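Local coordinates for putative acyl-CoA thioester hydrolase YbhC (Escherichia coli K-12, PDB 3GRH), which is a putative thioesterase of the outer membrane that belongs to the pectinesterase family yet neither binds pectin nor shows pectinesterase activity, at residues 196-210 / 227-241. Residues are numbered along the deposited sequence; the frame is centred on the assembly and turned at random.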
loop_
_atom_site.group_PDB
_atom_site.type_symbol
_atom_site.label_atom_id
_atom_site.label_comp_id
_atom_site.label_asym_id
_atom_site.label_seq_id
_atom_site.Cartn_x
_atom_site.Cartn_y
_atom_site.Cartn_z
ATOM N N PHE A 196 3.531 8.860 7.413
ATOM C CA PHE A 196 2.239 8.577 8.014
ATOM C C PHE A 196 2.270 7.103 8.335
ATOM O O PHE A 196 2.399 6.279 7.446
ATOM C CB PHE A 196 1.106 8.905 7.016
ATOM C CG PHE A 196 -0.212 8.999 7.595
ATOM C CD1 PHE A 196 -0.875 10.231 7.704
ATOM C CD2 PHE A 196 -0.823 7.923 8.098
ATOM C CE1 PHE A 196 -2.104 10.307 8.247
ATOM C CE2 PHE A 196 -2.108 8.023 8.732
ATOM C CZ PHE A 196 -2.707 9.241 8.775
ATOM N N TRP A 197 2.158 6.776 9.618
ATOM C CA TRP A 197 2.173 5.374 10.075
ATOM C C TRP A 197 1.025 5.161 10.995
ATOM O O TRP A 197 0.868 5.819 11.988
ATOM C CB TRP A 197 3.448 5.117 10.818
ATOM C CG TRP A 197 3.622 3.801 11.470
ATOM C CD1 TRP A 197 2.898 2.669 11.260
ATOM C CD2 TRP A 197 4.644 3.438 12.426
ATOM N NE1 TRP A 197 3.369 1.663 12.059
ATOM C CE2 TRP A 197 4.396 2.128 12.815
ATOM C CE3 TRP A 197 5.637 4.157 13.094
ATOM C CZ2 TRP A 197 5.171 1.473 13.754
ATOM C CZ3 TRP A 197 6.436 3.492 13.959
ATOM C CH2 TRP A 197 6.198 2.192 14.310
ATOM N N SER A 198 0.163 4.262 10.571
ATOM C CA SER A 198 -1.010 3.880 11.373
ATOM C C SER A 198 -1.001 2.449 11.794
ATOM O O SER A 198 -0.692 1.602 10.993
ATOM C CB SER A 198 -2.243 4.124 10.579
ATOM O OG SER A 198 -3.429 3.743 11.279
ATOM N N GLN A 199 -1.338 2.225 13.079
ATOM C CA GLN A 199 -1.708 0.904 13.543
ATOM C C GLN A 199 -3.173 0.844 13.915
ATOM O O GLN A 199 -3.643 -0.119 14.548
ATOM C CB GLN A 199 -0.890 0.520 14.746
ATOM C CG GLN A 199 0.584 0.552 14.454
ATOM C CD GLN A 199 1.277 -0.418 15.288
ATOM O OE1 GLN A 199 1.019 -0.511 16.503
ATOM N NE2 GLN A 199 2.070 -1.271 14.644
ATOM N N ASN A 200 -3.940 1.867 13.611
ATOM C CA ASN A 200 -5.359 1.949 14.018
ATOM C C ASN A 200 -6.217 1.032 13.128
ATOM O O ASN A 200 -6.291 1.173 11.896
ATOM C CB ASN A 200 -5.771 3.423 13.803
ATOM C CG ASN A 200 -7.117 3.769 14.286
ATOM O OD1 ASN A 200 -8.032 4.123 13.488
ATOM N ND2 ASN A 200 -7.324 3.621 15.577
ATOM N N ASN A 201 -6.934 0.095 13.768
ATOM C CA ASN A 201 -7.918 -0.677 13.064
ATOM C C ASN A 201 -9.030 0.247 12.707
ATOM O O ASN A 201 -9.486 1.054 13.532
ATOM C CB ASN A 201 -8.450 -1.827 13.910
ATOM C CG ASN A 201 -7.433 -2.885 14.222
ATOM O OD1 ASN A 201 -6.430 -3.075 13.533
ATOM N ND2 ASN A 201 -7.703 -3.593 15.332
ATOM N N GLY A 202 -9.522 0.131 11.501
ATOM C CA GLY A 202 -10.560 1.069 11.171
ATOM C C GLY A 202 -10.191 2.413 10.689
ATOM O O GLY A 202 -11.111 3.207 10.469
ATOM N N LEU A 203 -8.929 2.695 10.508
ATOM C CA LEU A 203 -8.484 3.994 9.918
ATOM C C LEU A 203 -9.179 4.209 8.607
ATOM O O LEU A 203 -9.262 3.308 7.786
ATOM C CB LEU A 203 -7.003 3.937 9.680
ATOM C CG LEU A 203 -6.397 5.254 9.179
ATOM C CD1 LEU A 203 -6.151 6.204 10.354
ATOM C CD2 LEU A 203 -5.070 4.884 8.422
ATOM N N GLN A 204 -9.655 5.442 8.397
ATOM C CA GLN A 204 -10.191 5.873 7.136
ATOM C C GLN A 204 -9.477 7.128 6.730
ATOM O O GLN A 204 -9.340 8.022 7.535
ATOM C CB GLN A 204 -11.654 6.171 7.322
ATOM C CG GLN A 204 -12.459 4.928 7.547
ATOM C CD GLN A 204 -13.940 5.196 7.749
ATOM O OE1 GLN A 204 -14.425 6.315 7.982
ATOM N NE2 GLN A 204 -14.710 4.112 7.700
ATOM N N LEU A 205 -8.974 7.184 5.509
ATOM C CA LEU A 205 -8.292 8.382 4.930
ATOM C C LEU A 205 -9.004 8.772 3.649
ATOM O O LEU A 205 -9.355 7.929 2.880
ATOM C CB LEU A 205 -6.853 8.092 4.585
ATOM C CG LEU A 205 -5.959 7.668 5.703
ATOM C CD1 LEU A 205 -4.545 7.410 5.207
ATOM C CD2 LEU A 205 -5.878 8.694 6.859
ATOM N N GLN A 206 -9.293 10.044 3.503
ATOM C CA GLN A 206 -9.982 10.520 2.315
ATOM C C GLN A 206 -9.515 11.924 1.922
ATOM O O GLN A 206 -9.437 12.796 2.784
ATOM C CB GLN A 206 -11.467 10.488 2.541
ATOM C CG GLN A 206 -12.278 10.889 1.302
ATOM C CD GLN A 206 -13.725 10.559 1.420
ATOM O OE1 GLN A 206 -14.548 11.430 1.881
ATOM N NE2 GLN A 206 -14.099 9.356 1.026
ATOM N N ASN A 207 -9.342 12.182 0.623
ATOM C CA ASN A 207 -9.219 13.518 0.094
ATOM C C ASN A 207 -8.033 14.282 0.630
ATOM O O ASN A 207 -8.092 15.438 1.018
ATOM C CB ASN A 207 -10.503 14.344 0.222
ATOM C CG ASN A 207 -10.480 15.565 -0.666
ATOM O OD1 ASN A 207 -10.016 15.487 -1.848
ATOM N ND2 ASN A 207 -11.099 16.639 -0.205
ATOM N N LEU A 208 -6.862 13.645 0.600
ATOM C CA LEU A 208 -5.624 14.258 1.031
ATOM C C LEU A 208 -4.441 13.613 0.339
ATOM O O LEU A 208 -4.609 12.655 -0.382
ATOM C CB LEU A 208 -5.410 14.226 2.520
ATOM C CG LEU A 208 -5.697 12.969 3.255
ATOM C CD1 LEU A 208 -4.554 11.994 3.094
ATOM C CD2 LEU A 208 -5.966 13.242 4.672
ATOM N N THR A 209 -3.272 14.207 0.534
ATOM C CA THR A 209 -2.024 13.776 -0.103
ATOM C C THR A 209 -1.055 13.478 0.984
ATOM O O THR A 209 -0.879 14.255 1.889
ATOM C CB THR A 209 -1.426 14.849 -1.042
ATOM O OG1 THR A 209 -2.406 15.035 -2.087
ATOM C CG2 THR A 209 -0.114 14.385 -1.672
ATOM N N ILE A 210 -0.391 12.338 0.844
ATOM C CA ILE A 210 0.691 11.946 1.796
ATOM C C ILE A 210 1.946 11.679 0.967
ATOM O O ILE A 210 1.889 10.965 -0.000
ATOM C CB ILE A 210 0.372 10.731 2.585
ATOM C CG1 ILE A 210 -0.834 10.966 3.515
ATOM C CG2 ILE A 210 1.611 10.345 3.397
ATOM C CD1 ILE A 210 -1.549 9.692 3.996
ATOM N N ALA A 227 5.898 6.710 2.310
ATOM C CA ALA A 227 4.937 7.769 2.474
ATOM C C ALA A 227 3.905 7.339 3.506
ATOM O O ALA A 227 3.744 7.963 4.489
ATOM C CB ALA A 227 4.286 8.109 1.179
ATOM N N LEU A 228 3.196 6.245 3.237
ATOM C CA LEU A 228 2.088 5.759 4.103
ATOM C C LEU A 228 2.419 4.332 4.465
ATOM O O LEU A 228 2.551 3.513 3.609
ATOM C CB LEU A 228 0.799 5.786 3.345
ATOM C CG LEU A 228 -0.393 5.267 4.114
ATOM C CD1 LEU A 228 -0.656 5.858 5.474
ATOM C CD2 LEU A 228 -1.611 5.516 3.183
ATOM N N ARG A 229 2.414 4.039 5.760
ATOM C CA ARG A 229 2.462 2.687 6.288
ATOM C C ARG A 229 1.209 2.411 7.058
ATOM O O ARG A 229 0.800 3.236 7.892
ATOM C CB ARG A 229 3.612 2.551 7.197
ATOM C CG ARG A 229 3.661 1.266 7.940
ATOM C CD ARG A 229 4.873 1.003 8.726
ATOM N NE ARG A 229 4.723 -0.151 9.621
ATOM C CZ ARG A 229 5.606 -0.441 10.566
ATOM N NH1 ARG A 229 6.723 0.270 10.704
ATOM N NH2 ARG A 229 5.341 -1.417 11.392
ATOM N N THR A 230 0.565 1.291 6.779
ATOM C CA THR A 230 -0.637 0.941 7.524
ATOM C C THR A 230 -0.521 -0.496 8.004
ATOM O O THR A 230 -0.156 -1.370 7.254
ATOM C CB THR A 230 -1.943 1.271 6.794
ATOM O OG1 THR A 230 -3.066 0.821 7.563
ATOM C CG2 THR A 230 -2.018 0.612 5.457
ATOM N N ASP A 231 -0.788 -0.691 9.296
ATOM C CA ASP A 231 -0.723 -2.044 9.924
ATOM C C ASP A 231 -2.093 -2.485 10.459
ATOM O O ASP A 231 -2.238 -3.661 10.875
ATOM C CB ASP A 231 0.245 -2.029 11.150
ATOM C CG ASP A 231 1.634 -1.520 10.870
ATOM O OD1 ASP A 231 2.015 -1.411 9.681
ATOM O OD2 ASP A 231 2.353 -1.188 11.900
ATOM N N GLY A 232 -3.095 -1.601 10.444
ATOM C CA GLY A 232 -4.404 -1.891 10.991
ATOM C C GLY A 232 -5.254 -2.773 10.090
ATOM O O GLY A 232 -5.045 -2.869 8.890
ATOM N N ASP A 233 -6.239 -3.406 10.681
ATOM C CA ASP A 233 -7.274 -4.162 9.897
ATOM C C ASP A 233 -8.412 -3.248 9.627
ATOM O O ASP A 233 -8.750 -2.349 10.391
ATOM C CB ASP A 233 -7.741 -5.360 10.690
ATOM C CG ASP A 233 -8.622 -6.343 9.944
ATOM O OD1 ASP A 233 -8.450 -6.605 8.745
ATOM O OD2 ASP A 233 -9.511 -6.979 10.669
ATOM N N GLN A 234 -9.148 -3.529 8.551
ATOM C CA GLN A 234 -10.341 -2.825 8.160
ATOM C C GLN A 234 -10.036 -1.363 7.854
ATOM O O GLN A 234 -10.806 -0.520 8.263
ATOM C CB GLN A 234 -11.527 -3.037 9.103
ATOM C CG GLN A 234 -11.980 -4.480 9.129
ATOM C CD GLN A 234 -13.223 -4.729 9.970
ATOM O OE1 GLN A 234 -13.948 -3.806 10.371
ATOM N NE2 GLN A 234 -13.546 -5.949 10.085
ATOM N N VAL A 235 -8.972 -1.097 7.081
ATOM C CA VAL A 235 -8.550 0.229 6.757
ATOM C C VAL A 235 -9.097 0.608 5.384
ATOM O O VAL A 235 -9.067 -0.208 4.496
ATOM C CB VAL A 235 -7.071 0.324 6.790
ATOM C CG1 VAL A 235 -6.472 1.616 6.180
ATOM C CG2 VAL A 235 -6.582 0.052 8.205
ATOM N N GLN A 236 -9.605 1.821 5.251
ATOM C CA GLN A 236 -10.164 2.309 3.996
ATOM C C GLN A 236 -9.478 3.568 3.594
ATOM O O GLN A 236 -9.414 4.500 4.376
ATOM C CB GLN A 236 -11.660 2.560 4.054
ATOM C CG GLN A 236 -12.462 1.313 4.355
ATOM C CD GLN A 236 -13.899 1.658 4.670
ATOM O OE1 GLN A 236 -14.633 2.026 3.732
ATOM N NE2 GLN A 236 -14.314 1.506 5.954
ATOM N N ILE A 237 -8.942 3.603 2.386
ATOM C CA ILE A 237 -8.228 4.797 1.867
ATOM C C ILE A 237 -8.938 5.142 0.573
ATOM O O ILE A 237 -8.978 4.285 -0.358
ATOM C CB ILE A 237 -6.774 4.417 1.600
ATOM C CG1 ILE A 237 -6.099 4.158 2.935
ATOM C CG2 ILE A 237 -6.099 5.537 0.887
ATOM C CD1 ILE A 237 -4.793 3.450 2.815
ATOM N N ASN A 238 -9.557 6.334 0.500
ATOM C CA ASN A 238 -10.384 6.685 -0.644
ATOM C C ASN A 238 -9.993 8.061 -1.156
ATOM O O ASN A 238 -9.900 9.016 -0.397
ATOM C CB ASN A 238 -11.875 6.653 -0.303
ATOM C CG ASN A 238 -12.705 7.073 -1.461
ATOM O OD1 ASN A 238 -13.428 8.113 -1.411
ATOM N ND2 ASN A 238 -12.587 6.332 -2.548
ATOM N N ASN A 239 -9.744 8.167 -2.452
ATOM C CA ASN A 239 -9.408 9.488 -3.075
ATOM C C ASN A 239 -8.259 10.139 -2.383
ATOM O O ASN A 239 -8.342 11.288 -1.943
ATOM C CB ASN A 239 -10.618 10.406 -3.089
ATOM C CG ASN A 239 -10.455 11.586 -4.022
ATOM O OD1 ASN A 239 -9.728 11.507 -5.025
ATOM N ND2 ASN A 239 -11.079 12.706 -3.648
ATOM N N VAL A 240 -7.162 9.392 -2.247
ATOM C CA VAL A 240 -5.903 9.860 -1.627
ATOM C C VAL A 240 -4.818 9.813 -2.656
ATOM O O VAL A 240 -4.764 8.891 -3.470
ATOM C CB VAL A 240 -5.590 9.059 -0.342
ATOM C CG1 VAL A 240 -4.143 9.272 0.206
ATOM C CG2 VAL A 240 -6.585 9.380 0.728
ATOM N N ASN A 241 -3.866 10.734 -2.590
ATOM C CA ASN A 241 -2.642 10.640 -3.390
ATOM C C ASN A 241 -1.538 10.210 -2.451
ATOM O O ASN A 241 -1.357 10.835 -1.409
ATOM C CB ASN A 241 -2.207 12.009 -3.960
ATOM C CG ASN A 241 -3.175 12.581 -4.944
ATOM O OD1 ASN A 241 -3.855 11.895 -5.662
ATOM N ND2 ASN A 241 -3.335 13.902 -4.888
HETATM O O HOH W 1 -3.929 1.330 10.153
HETATM O O HOH W 2 -11.870 16.042 -3.798
#
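With CG anti to the backbone N in both Trp197 (chi1 175°) and Arg229 (chi1 172°), and the arginine chain extended to NE, the two side chains run alongside each other and the guanidinium lies flat on the indole. They sit on neighbouring coils of the right-handed parallel beta-helix of the pectinesterase family, 196-210 on one coil and 227-241 on the next. The planes are 23° apart, and Arg229 CD packs over the five-membered ring. Asp231 ties the pair together: its OD1 takes Arg229 NE at 3.0 Å through the syn lone pair, in a salt bridge. Trp197 NE1 gives Asp231 OD2 a straight bond of 3.0 Å, meeting it from above the carboxylate plane. Gln199 NE2 reaches the same OD2 at 2.8 Å, on its anti lone pair. Arg229 NH1 also hydrogen-bonds Asn258 OD1. Replacing Arg229 with an alanine would probably leave the buried Asp231 without its charged mate and one indole face without its cover. The axes of the parallel strands 196-198 and 228-230, like those of 204-206 and 235-238, come within 4.7 Å. Inside the coils, Leu228 of one face and Leu205 of another meet tip to tip, CD2 to CD1 at 4.0 Å. Where the chain leaves strands 196-198 and 228-230, a water bonds to Ser198 OG, Thr230 OG1 and Asn200 O, and accepts from Gly232 N at 3.1 Å.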